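Local coordinates for methyltransferase small domain-containing protein (Thermoplasma acidophilum, PDB 1NE2) that is of unconfirmed function but probably acts as a methyltransferase, with the Rossmann-like fold of S-adenosylmethionine-dependent enzymes, at residues B[38-43]-B[113-118]. Sequence-based numbering, arbitrary orientation.
Sequences AYFLIE and TWIMNP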
loop_
_atom_site.group_PDB
_atom_site.type_symbol
_atom_site.label_atom_id
_atom_site.label_comp_id
_atom_site.label_asym_id
_atom_site.label_seq_id
_atom_site.Cartn_x
_atom_site.Cartn_y
_atom_site.Cartn_z
ATOM N N ALA B 38 10.279 -16.491 -8.181
ATOM C CA ALA B 38 9.885 -15.936 -9.471
ATOM C C ALA B 38 8.655 -16.669 -10.016
ATOM O O ALA B 38 7.730 -16.037 -10.514
ATOM C CB ALA B 38 11.045 -16.033 -10.461
ATOM N N TYR B 39 8.643 -17.999 -9.915
ATOM C CA TYR B 39 7.509 -18.786 -10.405
ATOM C C TYR B 39 6.216 -18.360 -9.710
ATOM O O TYR B 39 5.196 -18.089 -10.358
ATOM C CB TYR B 39 7.734 -20.275 -10.140
ATOM C CG TYR B 39 6.571 -21.145 -10.568
ATOM C CD1 TYR B 39 6.383 -21.477 -11.907
ATOM C CD2 TYR B 39 5.651 -21.625 -9.636
ATOM C CE1 TYR B 39 5.309 -22.267 -12.314
ATOM C CE2 TYR B 39 4.569 -22.417 -10.035
ATOM C CZ TYR B 39 4.408 -22.732 -11.376
ATOM O OH TYR B 39 3.344 -23.508 -11.787
ATOM N N PHE B 40 6.274 -18.321 -8.383
ATOM C CA PHE B 40 5.141 -17.951 -7.542
ATOM C C PHE B 40 4.621 -16.557 -7.890
ATOM O O PHE B 40 3.418 -16.376 -8.117
ATOM C CB PHE B 40 5.590 -18.028 -6.074
ATOM C CG PHE B 40 4.563 -17.584 -5.070
ATOM C CD1 PHE B 40 3.299 -18.170 -5.019
ATOM C CD2 PHE B 40 4.901 -16.635 -4.108
ATOM C CE1 PHE B 40 2.388 -17.819 -4.016
ATOM C CE2 PHE B 40 4.005 -16.276 -3.105
ATOM C CZ PHE B 40 2.740 -16.873 -3.056
ATOM N N LEU B 41 5.526 -15.582 -7.956
ATOM C CA LEU B 41 5.142 -14.201 -8.272
ATOM C C LEU B 41 4.564 -14.027 -9.676
ATOM O O LEU B 41 3.620 -13.263 -9.861
ATOM C CB LEU B 41 6.332 -13.255 -8.080
ATOM C CG LEU B 41 6.808 -13.069 -6.632
ATOM C CD1 LEU B 41 8.049 -12.176 -6.629
ATOM C CD2 LEU B 41 5.706 -12.441 -5.783
ATOM N N ILE B 42 5.114 -14.728 -10.661
ATOM C CA ILE B 42 4.585 -14.604 -12.014
ATOM C C ILE B 42 3.145 -15.127 -12.071
ATOM O O ILE B 42 2.312 -14.592 -12.809
ATOM C CB ILE B 42 5.477 -15.338 -13.047
ATOM C CG1 ILE B 42 6.835 -14.638 -13.146
ATOM C CG2 ILE B 42 4.785 -15.369 -14.411
ATOM C CD1 ILE B 42 6.748 -13.146 -13.437
ATOM N N GLU B 43 2.840 -16.162 -11.292
ATOM C CA GLU B 43 1.471 -16.673 -11.267
ATOM C C GLU B 43 0.538 -15.562 -10.784
ATOM O O GLU B 43 -0.520 -15.322 -11.364
ATOM C CB GLU B 43 1.339 -17.868 -10.318
ATOM C CG GLU B 43 1.975 -19.152 -10.806
ATOM C CD GLU B 43 1.552 -20.344 -9.968
ATOM O OE1 GLU B 43 1.398 -20.180 -8.739
ATOM O OE2 GLU B 43 1.374 -21.442 -10.540
ATOM N N THR B 113 -3.624 -6.998 -2.721
ATOM C CA THR B 113 -3.052 -8.328 -2.616
ATOM C C THR B 113 -2.173 -8.571 -1.399
ATOM O O THR B 113 -1.317 -7.756 -1.072
ATOM C CB THR B 113 -2.218 -8.593 -3.884
ATOM O OG1 THR B 113 -3.026 -8.320 -5.038
ATOM C CG2 THR B 113 -1.718 -10.032 -3.925
ATOM N N TRP B 114 -2.400 -9.701 -0.737
ATOM C CA TRP B 114 -1.621 -10.112 0.435
ATOM C C TRP B 114 -0.807 -11.350 0.067
ATOM O O TRP B 114 -1.353 -12.341 -0.444
ATOM C CB TRP B 114 -2.560 -10.447 1.608
ATOM C CG TRP B 114 -1.914 -11.083 2.828
ATOM C CD1 TRP B 114 -1.440 -12.364 2.946
ATOM C CD2 TRP B 114 -1.760 -10.481 4.120
ATOM N NE1 TRP B 114 -1.013 -12.596 4.231
ATOM C CE2 TRP B 114 -1.199 -11.459 4.973
ATOM C CE3 TRP B 114 -2.049 -9.212 4.639
ATOM C CZ2 TRP B 114 -0.922 -11.209 6.324
ATOM C CZ3 TRP B 114 -1.771 -8.961 5.988
ATOM C CH2 TRP B 114 -1.214 -9.962 6.811
ATOM N N ILE B 115 0.499 -11.291 0.320
ATOM C CA ILE B 115 1.390 -12.410 0.041
ATOM C C ILE B 115 2.107 -12.839 1.313
ATOM O O ILE B 115 2.550 -12.002 2.096
ATOM C CB ILE B 115 2.478 -12.045 -0.986
ATOM C CG1 ILE B 115 1.837 -11.597 -2.301
ATOM C CG2 ILE B 115 3.379 -13.256 -1.219
ATOM C CD1 ILE B 115 2.835 -10.957 -3.284
HETATM N N MSE B 116 2.218 -14.146 1.518
HETATM C CA MSE B 116 2.905 -14.671 2.687
HETATM C C MSE B 116 3.600 -15.990 2.366
HETATM O O MSE B 116 3.242 -16.684 1.413
HETATM C CB MSE B 116 1.914 -14.864 3.838
HETATM C CG MSE B 116 0.861 -15.926 3.578
HETATM SE SE MSE B 116 -0.476 -15.968 4.977
HETATM C CE MSE B 116 0.519 -16.845 6.374
ATOM N N ASN B 117 4.605 -16.326 3.169
ATOM C CA ASN B 117 5.369 -17.555 2.996
ATOM C C ASN B 117 5.504 -18.208 4.374
ATOM O O ASN B 117 6.551 -18.115 5.018
ATOM C CB ASN B 117 6.744 -17.232 2.402
ATOM C CG ASN B 117 7.638 -18.452 2.297
ATOM O OD1 ASN B 117 7.225 -19.502 1.805
ATOM N ND2 ASN B 117 8.879 -18.314 2.751
ATOM N N PRO B 118 4.425 -18.869 4.838
ATOM C CA PRO B 118 4.244 -19.584 6.110
ATOM C C PRO B 118 5.245 -20.691 6.417
ATOM O O PRO B 118 5.372 -21.656 5.664
ATOM C CB PRO B 118 2.827 -20.146 5.993
ATOM C CG PRO B 118 2.152 -19.192 5.089
ATOM C CD PRO B 118 3.192 -18.947 4.039
#
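Ile115, in the central strand 111-116, meets helix 34-46 through its two branches, one for Phe40 and one for Leu41. From CB, which points at the helix, the side chain divides. The short branch ends at the edge of the Phe40 ring, near the ring plane, with Ile115 CG2 3.6 Å from Phe40 CE2; Phe40 CZ is the next neighbour of Ile115 CG2 at 4.1 Å. The long branch leaves through CG1, anti to the carbonyl carbon (chi1 -59°), and extends to Ile115 CD1, which comes within 4.1 Å of Leu41 CD2, the two side chains crossing nearly at right angles. Phe40 CB already points toward the strand, and with CG anti to the backbone N (chi1 176°) the ring is carried on to Ile115, the two side chains running past each other in opposite senses. Phe40 also touches Ile145 of the neighbouring parallel strand 142-147, so the helix packs over the middle of the sheet; Leu41 touches Leu72 in a loop. Such helix-on-sheet packing is consistent with the Rossmann-like core of S-adenosylmethionine-dependent methyltransferases, to which this protein probably belongs. Since only buried hydrocarbon groups meet here, cohesion rests on van der Waals contact and exclusion of water, with no hydrogen bond between residues 38-43 and 113-118.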